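Local coordinates for protein oxidoreductase, iron/ascorbate family (Shewanella oneidensis, PDB 3ON7) that probably uses iron(II), 2-oxoglutarate and oxygen to oxidise a substrate, as in ethylene-forming 2-oxoglutarate dioxygenases that also act on L-arginine, at residues Lys135-Pro139 against Ser257-Ser261; Glu142-Ser147 against Leu252-Val258; Trp47-Phe51 against Glu88-Val92; Ile106-Tyr110 against Thr150-Ile154. All blocks are in the same frame, centred on the assembly; numbering follows the deposited sequence.

Contact 1 of 4, residues Lys135-Pro139 against Ser257-Ser261; sequences KFSIP and SVVLS
Ser137 and Val259 are the polar centre of a thin, watery seam between two loops. Lys135 takes part through its backbone carbonyl, by way of a water. Its O lies 3.2 Å from this water, which can donate to it. The long side chain leads off to solvent. The same water also accepts from the backbone N of Ser137 at 2.7 Å and can donate to Val259 O. It has more acceptors nearby than protons, so its two donations may be shared out among them.

Ser137 makes the direct bond. Its OG donates to Val259 O over 2.7 Å. The donor lies in the carbonyl plane, on a lone pair of the oxygen, with a C=O...OG angle of 141°. The torsion accounts for this reach: chi1 of 61° sets OG between the backbone N and the carbonyl carbon, and CB already points at the other loop. A second water donates to Ser137 OG at 3.1 Å and accepts only weakly from Val259 N. Val259 is thus bridged through both its C=O and its N-H. Ile138 adds the apolar part. Its CD1 touches CG2 of Val258 at 4.2 Å, a loose contact.

The seam joins the link between helices 130-133 and 140-144 to the loop that follows strand 245-252. Met143 of helix 140-144 packs on Ser137, Ile138 and Val258. Leu260 rests on helix 216-221, and Val259 packs on Val83 of the third subunit.

Contact 2 of 4, residues Glu142-Ser147 against Leu252-Val258; sequences EMIANS and LHPHPSV
Met143 and Pro254 bring their backbones to 4.8 Å between CA atoms, where a type II turn from Ile144 to Ser147 lies beside an irregular loop. Met143 O accepts from His255 N at 3.0 Å. The same oxygen takes a CA-H...O contact from Pro254 CA and sits over one face of the His255 ring, 3.3 Å above its plane. His255 reaches back over the 142-147 segment, and its NE2 makes a weak bond to Glu142 O. A water bridges these two atoms, donating to Glu142 O at 2.7 Å.

The loop continues strand 245-252 of the large sheet of this cupin-type, double-stranded beta-helix fold, so these bonds tie the 142-147 segment to the strand's exit. Ser147 OG donates to His253 O over 2.7 Å from above the carbonyl plane, 35° out of it. A chi1 of 164° turns OG away from its own N and toward the His253 carbonyl.

The selenomethionine Met143 extends its chain at about a right angle to Val258, its CE 3.7 Å from Val258 CG1. Ile144 points to another side, where its CD1 meets Leu252 CD1 at 3.8 Å and helix 103-126 packs.

Contact 3 of 4, residues Trp47-Phe51 against Glu88-Val92; sequences WQAFF and EYYHV
Trp47 directs the edge of its six-membered ring at the face of Tyr90 in a T-shaped pair. The ring centroids are 5.2 Å apart and the planes stand at 70°. Trp47 CZ3 comes within 3.6 Å of Tyr90 CG, while CH2 lies above the tyrosine ring toward its rim. Further out, CH2 also touches Val92 CG2.

Phe50 crosses Tyr90 at about a right angle and meets it obliquely, CE2 to CD2 at 3.7 Å. Tyr90 is therefore held by two rings of the helix. Its CG stands opposite the backbone N (chi1 -161°), which carries the ring out from the strand to them. The hydroxyl bonds to Arg97 O.

The Phe51 ring and the Glu88 side chain run alongside one another, head to tail, with the ring and carboxylate planes tilted by 27°. Glu88 OE2 reaches 3.4 Å from Phe51 CB. The carboxylate is buried but well partnered: OE1 forms a salt bridge with Lys56, and OE2 bonds to His156. A water also donates to OE2 at 2.6 Å.

Trp47, Phe50 and Tyr90 form an aromatic cluster. It seals helix 37-51 onto strand 88-92, a helix packed on the major sheet as in the jelly-roll core of 2-oxoglutarate dioxygenases.

Contact 4 of 4, residues Ile106-Tyr110 against Thr150-Ile154; sequences ILAYY and TLLRI
Ile106 and Tyr110 face Leu152 from a helix that runs over its strand at 128° between their N-to-C directions. The axes of helix 106-110 and strand 151-154 come within 10.6 Å. The nearest pair of CA atoms is Tyr110 and Leu152, 7.2 Å apart. No direct hydrogen bond crosses the interface.

Leu152 is the central residue of the contact. Its CD2 meets Ile106 CD1 tip to tip at 3.8 Å. Leu152 CD2 also lies at the edge of the Tyr109 ring, in its plane, 3.9 Å from Tyr109 CD2. Leucine and tyrosine cross at about a right angle there. Ile106 CD1 also meets Ile154 CD1 end on at 3.9 Å. One isoleucine methyl thus touches two alternate residues on the same face of the strand.

Tyr110 takes the other end of the interface. Its CG lies opposite the backbone N (chi1 -179°), which carries the ring past Leu152 toward Thr150. The ring edge passes Leu152 CB. The phenol oxygen OH packs 3.4 Å from Thr150 CG2. A water links this hydroxyl, at 2.6 Å, to Thr150 O, to which it can donate. The threonine's own hydroxyl is used elsewhere, on His253 N.

Helix 103-126 lies here across the large sheet. Strand 151-157 runs between strands 88-92 and 245-252, and Leu152 and Ile154 also pack on Leu250 and Leu248 of the latter. Helix 37-51 closes the flank, with Ile43 on Ile106 and Tyr109, and Trp47 on Ile154.

Overall arrangement
Contacts 3 and 4 are buried helix-on-sheet packing. Their strands, 88-92 and 151-157, are neighbours in the large sheet. Contact 3 is mostly aromatic with one buried carboxylate; contact 4 is mainly aliphatic. Contacts 1 and 2 share Ser257 and Val258 and hold the loop after strand 245-252. Contact 2 is buried and combines bonds to backbone carbonyls with apolar packing. Contact 1 lies nearer the surface and relies on water and one direct serine bond. Met143 of contact 2 packs on Ser137 and Ile138 of contact 1. Contact 2 meets contact 4 where Thr150 OG1 probably bonds to His253 N. Contacts 1 and 3 lie on opposite sides of the chain's centre, about 34 Å between centres.

Contact 1 of 4, residues Lys135-Pro139 against Ser257-Ser261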
loop_
_atom_site.group_PDB
_atom_site.type_symbol
_atom_site.label_atom_id
_atom_site.label_comp_id
_atom_site.label_asym_id
_atom_site.label_seq_id
_atom_site.Cartn_x
_atom_site.Cartn_y
_atom_site.Cartn_z
ATOM N N LYS B 135 4.582 31.832 -8.636
ATOM C CA LYS B 135 5.021 30.499 -8.219
ATOM C C LYS B 135 3.922 29.430 -8.323
ATOM O O LYS B 135 4.220 28.247 -8.393
ATOM C CB LYS B 135 5.587 30.550 -6.803
ATOM C CG LYS B 135 6.870 31.349 -6.711
ATOM C CD LYS B 135 7.533 31.189 -5.342
ATOM C CE LYS B 135 8.736 32.122 -5.181
ATOM N NZ LYS B 135 9.695 31.985 -6.312
ATOM N N PHE B 136 2.663 29.848 -8.355
ATOM C CA PHE B 136 1.556 28.915 -8.436
ATOM C C PHE B 136 1.412 28.439 -9.869
ATOM O O PHE B 136 1.233 29.249 -10.772
ATOM C CB PHE B 136 0.262 29.577 -7.966
ATOM C CG PHE B 136 0.351 30.207 -6.599
ATOM C CD1 PHE B 136 1.168 29.677 -5.609
ATOM C CD2 PHE B 136 -0.424 31.318 -6.295
ATOM C CE1 PHE B 136 1.220 30.265 -4.347
ATOM C CE2 PHE B 136 -0.372 31.904 -5.055
ATOM C CZ PHE B 136 0.448 31.373 -4.074
ATOM N N SER B 137 1.513 27.134 -10.086
ATOM C CA SER B 137 1.543 26.580 -11.451
ATOM C C SER B 137 0.194 26.696 -12.152
ATOM O O SER B 137 0.123 26.842 -13.356
ATOM C CB SER B 137 1.983 25.119 -11.423
ATOM O OG SER B 137 1.088 24.316 -10.666
ATOM N N ILE B 138 -0.886 26.583 -11.391
ATOM C CA ILE B 138 -2.211 26.850 -11.920
ATOM C C ILE B 138 -2.907 27.639 -10.840
ATOM O O ILE B 138 -2.403 27.706 -9.731
ATOM C CB ILE B 138 -2.973 25.553 -12.297
ATOM C CG1 ILE B 138 -3.160 24.632 -11.091
ATOM C CG2 ILE B 138 -2.229 24.801 -13.397
ATOM C CD1 ILE B 138 -4.031 23.393 -11.394
ATOM N N PRO B 139 -4.036 28.277 -11.160
ATOM C CA PRO B 139 -4.725 29.014 -10.094
ATOM C C PRO B 139 -5.077 28.126 -8.896
ATOM O O PRO B 139 -5.525 26.997 -9.077
ATOM C CB PRO B 139 -5.985 29.536 -10.788
ATOM C CG PRO B 139 -5.586 29.674 -12.219
ATOM C CD PRO B 139 -4.628 28.543 -12.484
ATOM N N SER B 257 -1.114 15.303 -9.676
ATOM C CA SER B 257 -0.261 15.813 -10.741
ATOM C C SER B 257 -0.016 17.317 -10.707
ATOM O O SER B 257 0.655 17.828 -11.595
ATOM C CB SER B 257 -0.860 15.450 -12.097
ATOM O OG SER B 257 -2.110 16.086 -12.269
ATOM N N VAL B 258 -0.551 18.042 -9.724
ATOM C CA VAL B 258 -0.289 19.481 -9.658
ATOM C C VAL B 258 1.162 19.706 -9.317
ATOM O O VAL B 258 1.663 19.120 -8.364
ATOM C CB VAL B 258 -1.128 20.190 -8.590
ATOM C CG1 VAL B 258 -0.598 21.617 -8.339
ATOM C CG2 VAL B 258 -2.567 20.230 -9.005
ATOM N N VAL B 259 1.836 20.537 -10.107
ATOM C CA VAL B 259 3.207 20.915 -9.813
ATOM C C VAL B 259 3.165 21.947 -8.708
ATOM O O VAL B 259 2.426 22.916 -8.812
ATOM C CB VAL B 259 3.913 21.515 -11.050
ATOM C CG1 VAL B 259 5.297 22.024 -10.680
ATOM C CG2 VAL B 259 3.992 20.482 -12.171
ATOM N N LEU B 260 3.924 21.724 -7.637
ATOM C CA LEU B 260 3.943 22.639 -6.495
ATOM C C LEU B 260 5.092 23.628 -6.587
ATOM O O LEU B 260 4.980 24.751 -6.125
ATOM C CB LEU B 260 4.073 21.862 -5.197
ATOM C CG LEU B 260 2.891 20.982 -4.800
ATOM C CD1 LEU B 260 3.305 20.023 -3.672
ATOM C CD2 LEU B 260 1.678 21.831 -4.398
ATOM N N SER B 261 6.196 23.179 -7.174
ATOM C CA SER B 261 7.434 23.919 -7.226
ATOM C C SER B 261 8.340 23.231 -8.247
ATOM O O SER B 261 7.928 22.250 -8.892
ATOM C CB SER B 261 8.129 23.920 -5.861
ATOM O OG SER B 261 8.703 22.638 -5.576
HETATM O O HOH W 1 2.452 25.612 -8.011
HETATM O O HOH W 2 -0.096 22.027 -12.435
#

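Contact 2 of 4, residues Glu142-Ser147 against Leu252-Val258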
loop_
_atom_site.group_PDB
_atom_site.type_symbol
_atom_site.label_atom_id
_atom_site.label_comp_id
_atom_site.label_asym_id
_atom_site.label_seq_id
_atom_site.Cartn_x
_atom_site.Cartn_y
_atom_site.Cartn_z
ATOM N N GLU B 142 -8.167 25.927 -8.796
ATOM C CA GLU B 142 -8.190 24.845 -9.768
ATOM C C GLU B 142 -7.505 23.605 -9.237
ATOM O O GLU B 142 -7.805 22.511 -9.707
ATOM C CB GLU B 142 -7.522 25.254 -11.087
ATOM C CG GLU B 142 -8.436 25.941 -12.063
ATOM C CD GLU B 142 -7.723 26.303 -13.361
ATOM O OE1 GLU B 142 -6.964 25.449 -13.905
ATOM O OE2 GLU B 142 -7.929 27.454 -13.818
HETATM N N MSE B 143 -6.601 23.782 -8.262
HETATM C CA MSE B 143 -5.877 22.667 -7.635
HETATM C C MSE B 143 -6.801 21.714 -6.896
HETATM O O MSE B 143 -6.486 20.541 -6.789
HETATM C CB MSE B 143 -4.799 23.177 -6.647
HETATM C CG MSE B 143 -3.668 23.947 -7.297
HETATM SE SE MSE B 143 -2.291 24.535 -6.080
HETATM C CE MSE B 143 -1.015 25.201 -7.395
ATOM N N ILE B 144 -7.924 22.216 -6.373
ATOM C CA ILE B 144 -8.840 21.403 -5.555
ATOM C C ILE B 144 -10.198 21.113 -6.218
ATOM O O ILE B 144 -11.021 20.356 -5.675
ATOM C CB ILE B 144 -9.112 22.051 -4.173
ATOM C CG1 ILE B 144 -9.886 23.367 -4.290
ATOM C CG2 ILE B 144 -7.810 22.275 -3.398
ATOM C CD1 ILE B 144 -10.738 23.665 -3.023
ATOM N N ALA B 145 -10.470 21.736 -7.356
ATOM C CA ALA B 145 -11.753 21.489 -8.027
ATOM C C ALA B 145 -11.860 19.997 -8.358
ATOM O O ALA B 145 -11.051 19.490 -9.100
ATOM C CB ALA B 145 -11.855 22.315 -9.296
ATOM N N ASN B 146 -12.857 19.320 -7.795
ATOM C CA ASN B 146 -13.115 17.890 -8.034
ATOM C C ASN B 146 -11.920 17.023 -7.721
ATOM O O ASN B 146 -11.621 16.088 -8.441
ATOM C CB ASN B 146 -13.610 17.652 -9.468
ATOM C CG ASN B 146 -14.992 18.255 -9.707
ATOM O OD1 ASN B 146 -15.915 18.043 -8.920
ATOM N ND2 ASN B 146 -15.135 19.013 -10.780
ATOM N N SER B 147 -11.234 17.364 -6.636
ATOM C CA SER B 147 -10.090 16.628 -6.183
ATOM C C SER B 147 -10.529 15.335 -5.539
ATOM O O SER B 147 -11.354 15.324 -4.619
ATOM C CB SER B 147 -9.288 17.418 -5.153
ATOM O OG SER B 147 -8.414 16.535 -4.485
ATOM N N LEU B 252 -8.430 19.835 2.298
ATOM C CA LEU B 252 -8.446 20.107 0.849
ATOM C C LEU B 252 -7.076 19.672 0.329
ATOM O O LEU B 252 -6.057 20.163 0.818
ATOM C CB LEU B 252 -8.714 21.604 0.538
ATOM C CG LEU B 252 -10.107 22.222 0.748
ATOM C CD1 LEU B 252 -11.159 21.455 0.020
ATOM C CD2 LEU B 252 -10.501 22.355 2.215
ATOM N N HIS B 253 -7.054 18.704 -0.588
ATOM C CA HIS B 253 -5.823 18.179 -1.155
ATOM C C HIS B 253 -5.796 18.542 -2.640
ATOM O O HIS B 253 -6.803 18.412 -3.316
ATOM C CB HIS B 253 -5.756 16.651 -1.066
ATOM C CG HIS B 253 -5.445 16.106 0.298
ATOM N ND1 HIS B 253 -4.223 15.550 0.615
ATOM C CD2 HIS B 253 -6.216 15.976 1.403
ATOM C CE1 HIS B 253 -4.250 15.119 1.863
ATOM N NE2 HIS B 253 -5.446 15.366 2.365
ATOM N N PRO B 254 -4.626 18.939 -3.161
ATOM C CA PRO B 254 -4.536 19.230 -4.584
ATOM C C PRO B 254 -4.579 17.957 -5.424
ATOM O O PRO B 254 -4.402 16.887 -4.883
ATOM C CB PRO B 254 -3.176 19.910 -4.698
ATOM C CG PRO B 254 -2.400 19.357 -3.605
ATOM C CD PRO B 254 -3.347 19.130 -2.483
ATOM N N HIS B 255 -4.803 18.072 -6.737
ATOM C CA HIS B 255 -4.695 16.901 -7.599
ATOM C C HIS B 255 -3.237 16.421 -7.516
ATOM O O HIS B 255 -2.336 17.255 -7.432
ATOM C CB HIS B 255 -5.049 17.221 -9.047
ATOM C CG HIS B 255 -6.376 17.874 -9.211
ATOM N ND1 HIS B 255 -7.547 17.291 -8.775
ATOM C CD2 HIS B 255 -6.722 19.071 -9.740
ATOM C CE1 HIS B 255 -8.558 18.092 -9.050
ATOM N NE2 HIS B 255 -8.086 19.182 -9.631
ATOM N N PRO B 256 -3.003 15.096 -7.498
ATOM C CA PRO B 256 -1.659 14.528 -7.443
ATOM C C PRO B 256 -0.671 15.132 -8.438
ATOM O O PRO B 256 0.461 15.424 -8.081
ATOM C CB PRO B 256 -1.911 13.053 -7.792
ATOM C CG PRO B 256 -3.194 12.766 -7.172
ATOM C CD PRO B 256 -4.013 14.057 -7.259
ATOM N N SER B 257 -1.114 15.303 -9.676
ATOM C CA SER B 257 -0.261 15.813 -10.741
ATOM C C SER B 257 -0.016 17.317 -10.707
ATOM O O SER B 257 0.655 17.828 -11.595
ATOM C CB SER B 257 -0.860 15.450 -12.097
ATOM O OG SER B 257 -2.110 16.086 -12.269
ATOM N N VAL B 258 -0.551 18.042 -9.724
ATOM C CA VAL B 258 -0.289 19.481 -9.658
ATOM C C VAL B 258 1.162 19.706 -9.317
ATOM O O VAL B 258 1.663 19.120 -8.364
ATOM C CB VAL B 258 -1.128 20.190 -8.590
ATOM C CG1 VAL B 258 -0.598 21.617 -8.339
ATOM C CG2 VAL B 258 -2.567 20.230 -9.005
HETATM O O HOH W 3 -8.923 21.263 -11.779
#

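Contact 3 of 4, residues Trp47-Phe51 against Glu88-Val92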
loop_
_atom_site.group_PDB
_atom_site.type_symbol
_atom_site.label_atom_id
_atom_site.label_comp_id
_atom_site.label_asym_id
_atom_site.label_seq_id
_atom_site.Cartn_x
_atom_site.Cartn_y
_atom_site.Cartn_z
ATOM N N TRP B 47 -24.611 12.655 13.222
ATOM C CA TRP B 47 -23.380 11.874 13.279
ATOM C C TRP B 47 -23.094 11.431 14.696
ATOM O O TRP B 47 -22.647 10.308 14.921
ATOM C CB TRP B 47 -22.205 12.647 12.670
ATOM C CG TRP B 47 -22.254 12.532 11.199
ATOM C CD1 TRP B 47 -22.896 13.350 10.334
ATOM C CD2 TRP B 47 -21.676 11.495 10.413
ATOM N NE1 TRP B 47 -22.746 12.900 9.050
ATOM C CE2 TRP B 47 -21.989 11.764 9.074
ATOM C CE3 TRP B 47 -20.915 10.373 10.710
ATOM C CZ2 TRP B 47 -21.559 10.957 8.038
ATOM C CZ3 TRP B 47 -20.501 9.565 9.674
ATOM C CH2 TRP B 47 -20.821 9.860 8.360
ATOM N N GLN B 48 -23.372 12.289 15.662
ATOM C CA GLN B 48 -23.355 11.849 17.052
ATOM C C GLN B 48 -24.224 10.602 17.232
ATOM O O GLN B 48 -23.814 9.609 17.846
ATOM C CB GLN B 48 -23.832 12.955 17.986
ATOM C CG GLN B 48 -23.730 12.600 19.460
ATOM C CD GLN B 48 -22.307 12.306 19.891
ATOM O OE1 GLN B 48 -21.514 13.212 20.077
ATOM N NE2 GLN B 48 -21.983 11.030 20.047
ATOM N N ALA B 49 -25.426 10.668 16.689
ATOM C CA ALA B 49 -26.341 9.518 16.664
ATOM C C ALA B 49 -25.716 8.280 16.015
ATOM O O ALA B 49 -25.786 7.175 16.546
ATOM C CB ALA B 49 -27.636 9.904 15.940
ATOM N N PHE B 50 -25.113 8.474 14.860
ATOM C CA PHE B 50 -24.417 7.388 14.160
ATOM C C PHE B 50 -23.406 6.685 15.047
ATOM O O PHE B 50 -23.399 5.468 15.109
ATOM C CB PHE B 50 -23.718 7.925 12.912
ATOM C CG PHE B 50 -22.814 6.938 12.252
ATOM C CD1 PHE B 50 -23.329 5.957 11.430
ATOM C CD2 PHE B 50 -21.445 6.985 12.457
ATOM C CE1 PHE B 50 -22.501 5.042 10.820
ATOM C CE2 PHE B 50 -20.607 6.068 11.857
ATOM C CZ PHE B 50 -21.131 5.094 11.046
ATOM N N PHE B 51 -22.557 7.453 15.727
ATOM C CA PHE B 51 -21.500 6.877 16.584
ATOM C C PHE B 51 -22.047 6.285 17.868
ATOM O O PHE B 51 -21.390 5.441 18.485
ATOM C CB PHE B 51 -20.455 7.926 16.964
ATOM C CG PHE B 51 -19.622 8.395 15.815
ATOM C CD1 PHE B 51 -18.729 7.549 15.210
ATOM C CD2 PHE B 51 -19.735 9.685 15.347
ATOM C CE1 PHE B 51 -17.949 7.988 14.169
ATOM C CE2 PHE B 51 -18.981 10.115 14.286
ATOM C CZ PHE B 51 -18.091 9.270 13.694
ATOM N N GLU B 88 -12.786 7.617 17.592
ATOM C CA GLU B 88 -13.218 6.801 16.449
ATOM C C GLU B 88 -13.600 7.828 15.378
ATOM O O GLU B 88 -13.804 9.002 15.682
ATOM C CB GLU B 88 -14.394 5.876 16.829
ATOM C CG GLU B 88 -15.703 6.624 17.107
ATOM C CD GLU B 88 -16.813 5.786 17.726
ATOM O OE1 GLU B 88 -16.806 4.528 17.608
ATOM O OE2 GLU B 88 -17.729 6.410 18.323
ATOM N N TYR B 89 -13.628 7.435 14.118
ATOM C CA TYR B 89 -13.889 8.417 13.089
ATOM C C TYR B 89 -14.399 7.778 11.845
ATOM O O TYR B 89 -14.373 6.557 11.717
ATOM C CB TYR B 89 -12.635 9.275 12.799
ATOM C CG TYR B 89 -11.358 8.500 12.550
ATOM C CD1 TYR B 89 -10.519 8.140 13.598
ATOM C CD2 TYR B 89 -10.973 8.154 11.262
ATOM C CE1 TYR B 89 -9.330 7.424 13.370
ATOM C CE2 TYR B 89 -9.783 7.461 11.028
ATOM C CZ TYR B 89 -8.974 7.096 12.074
ATOM O OH TYR B 89 -7.813 6.413 11.817
ATOM N N TYR B 90 -14.886 8.624 10.947
ATOM C CA TYR B 90 -15.411 8.215 9.668
ATOM C C TYR B 90 -14.774 9.089 8.584
ATOM O O TYR B 90 -14.759 10.327 8.690
ATOM C CB TYR B 90 -16.924 8.402 9.647
ATOM C CG TYR B 90 -17.613 7.623 8.581
ATOM C CD1 TYR B 90 -17.447 7.946 7.232
ATOM C CD2 TYR B 90 -18.417 6.545 8.896
ATOM C CE1 TYR B 90 -18.068 7.209 6.245
ATOM C CE2 TYR B 90 -19.014 5.796 7.907
ATOM C CZ TYR B 90 -18.863 6.141 6.593
ATOM O OH TYR B 90 -19.479 5.395 5.613
ATOM N N HIS B 91 -14.286 8.441 7.526
ATOM C CA HIS B 91 -13.693 9.143 6.379
ATOM C C HIS B 91 -14.707 9.209 5.256
ATOM O O HIS B 91 -15.097 8.176 4.666
ATOM C CB HIS B 91 -12.447 8.412 5.913
ATOM C CG HIS B 91 -11.217 8.763 6.681
ATOM N ND1 HIS B 91 -9.952 8.456 6.226
ATOM C CD2 HIS B 91 -11.050 9.438 7.842
ATOM C CE1 HIS B 91 -9.059 8.936 7.077
ATOM N NE2 HIS B 91 -9.699 9.518 8.074
ATOM N N VAL B 92 -15.152 10.428 4.982
ATOM C CA VAL B 92 -16.137 10.677 3.944
ATOM C C VAL B 92 -15.458 11.217 2.683
ATOM O O VAL B 92 -14.751 12.234 2.741
ATOM C CB VAL B 92 -17.175 11.731 4.393
ATOM C CG1 VAL B 92 -18.118 12.090 3.219
ATOM C CG2 VAL B 92 -17.954 11.263 5.613
HETATM O O HOH W 4 -18.605 5.453 20.579
#

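Contact 4 of 4, residues Ile106-Tyr110 against Thr150-Ile154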
loop_
_atom_site.group_PDB
_atom_site.type_symbol
_atom_site.label_atom_id
_atom_site.label_comp_id
_atom_site.label_asym_id
_atom_site.label_seq_id
_atom_site.Cartn_x
_atom_site.Cartn_y
_atom_site.Cartn_z
ATOM N N ILE B 106 -24.306 15.406 4.412
ATOM C CA ILE B 106 -22.863 15.459 4.494
ATOM C C ILE B 106 -22.271 15.867 3.151
ATOM O O ILE B 106 -21.321 16.617 3.129
ATOM C CB ILE B 106 -22.240 14.153 5.057
ATOM C CG1 ILE B 106 -20.891 14.456 5.704
ATOM C CG2 ILE B 106 -22.111 13.072 3.983
ATOM C CD1 ILE B 106 -20.911 15.608 6.676
ATOM N N LEU B 107 -22.859 15.415 2.041
ATOM C CA LEU B 107 -22.395 15.868 0.737
ATOM C C LEU B 107 -22.818 17.327 0.428
ATOM O O LEU B 107 -22.111 18.026 -0.273
ATOM C CB LEU B 107 -22.837 14.904 -0.384
ATOM C CG LEU B 107 -22.230 13.495 -0.309
ATOM C CD1 LEU B 107 -22.653 12.645 -1.489
ATOM C CD2 LEU B 107 -20.702 13.541 -0.198
ATOM N N ALA B 108 -23.959 17.778 0.936
ATOM C CA ALA B 108 -24.322 19.190 0.823
ATOM C C ALA B 108 -23.299 20.025 1.591
ATOM O O ALA B 108 -22.854 21.052 1.109
ATOM C CB ALA B 108 -25.739 19.447 1.337
ATOM N N TYR B 109 -22.888 19.563 2.764
ATOM C CA TYR B 109 -21.863 20.280 3.519
ATOM C C TYR B 109 -20.513 20.289 2.784
ATOM O O TYR B 109 -19.885 21.337 2.656
ATOM C CB TYR B 109 -21.690 19.735 4.943
ATOM C CG TYR B 109 -20.536 20.420 5.638
ATOM C CD1 TYR B 109 -20.706 21.654 6.231
ATOM C CD2 TYR B 109 -19.257 19.851 5.659
ATOM C CE1 TYR B 109 -19.663 22.304 6.844
ATOM C CE2 TYR B 109 -18.198 20.503 6.263
ATOM C CZ TYR B 109 -18.411 21.731 6.852
ATOM O OH TYR B 109 -17.379 22.407 7.448
ATOM N N TYR B 110 -20.077 19.124 2.322
ATOM C CA TYR B 110 -18.841 18.977 1.531
ATOM C C TYR B 110 -18.813 19.944 0.348
ATOM O O TYR B 110 -17.782 20.571 0.068
ATOM C CB TYR B 110 -18.735 17.541 1.007
ATOM C CG TYR B 110 -17.492 17.213 0.181
ATOM C CD1 TYR B 110 -17.444 17.455 -1.193
ATOM C CD2 TYR B 110 -16.388 16.591 0.773
ATOM C CE1 TYR B 110 -16.289 17.135 -1.944
ATOM C CE2 TYR B 110 -15.248 16.267 0.040
ATOM C CZ TYR B 110 -15.202 16.533 -1.312
ATOM O OH TYR B 110 -14.060 16.191 -2.018
ATOM N N THR B 150 -9.437 14.963 -1.652
ATOM C CA THR B 150 -9.964 15.824 -0.593
ATOM C C THR B 150 -10.810 14.956 0.329
ATOM O O THR B 150 -11.630 14.168 -0.153
ATOM C CB THR B 150 -10.746 17.036 -1.136
ATOM O OG1 THR B 150 -9.804 18.013 -1.577
ATOM C CG2 THR B 150 -11.670 17.676 -0.043
ATOM N N LEU B 151 -10.555 15.092 1.630
ATOM C CA LEU B 151 -11.117 14.219 2.665
ATOM C C LEU B 151 -11.892 14.995 3.722
ATOM O O LEU B 151 -11.377 15.942 4.283
ATOM C CB LEU B 151 -9.974 13.451 3.356
ATOM C CG LEU B 151 -10.213 12.813 4.719
ATOM C CD1 LEU B 151 -11.208 11.692 4.571
ATOM C CD2 LEU B 151 -8.882 12.302 5.303
ATOM N N LEU B 152 -13.122 14.582 3.989
ATOM C CA LEU B 152 -13.906 15.097 5.118
ATOM C C LEU B 152 -13.890 13.994 6.179
ATOM O O LEU B 152 -14.393 12.912 5.959
ATOM C CB LEU B 152 -15.324 15.460 4.662
ATOM C CG LEU B 152 -16.344 15.918 5.698
ATOM C CD1 LEU B 152 -15.791 16.999 6.592
ATOM C CD2 LEU B 152 -17.622 16.378 4.997
ATOM N N ARG B 153 -13.222 14.277 7.285
ATOM C CA ARG B 153 -12.917 13.349 8.351
ATOM C C ARG B 153 -13.854 13.756 9.489
ATOM O O ARG B 153 -13.845 14.903 9.927
ATOM C CB ARG B 153 -11.436 13.557 8.703
ATOM C CG ARG B 153 -10.815 12.668 9.740
ATOM C CD ARG B 153 -9.248 12.735 9.745
ATOM N NE ARG B 153 -8.717 11.461 10.234
ATOM C CZ ARG B 153 -7.989 11.264 11.336
ATOM N NH1 ARG B 153 -7.580 12.255 12.123
ATOM N NH2 ARG B 153 -7.633 10.030 11.638
ATOM N N ILE B 154 -14.725 12.847 9.917
ATOM C CA ILE B 154 -15.642 13.129 11.020
ATOM C C ILE B 154 -15.102 12.425 12.253
ATOM O O ILE B 154 -15.096 11.197 12.305
ATOM C CB ILE B 154 -17.066 12.675 10.669
ATOM C CG1 ILE B 154 -17.461 13.312 9.338
ATOM C CG2 ILE B 154 -18.097 13.024 11.816
ATOM C CD1 ILE B 154 -18.867 13.092 8.896
HETATM O O HOH W 5 -12.774 13.912 -2.385
#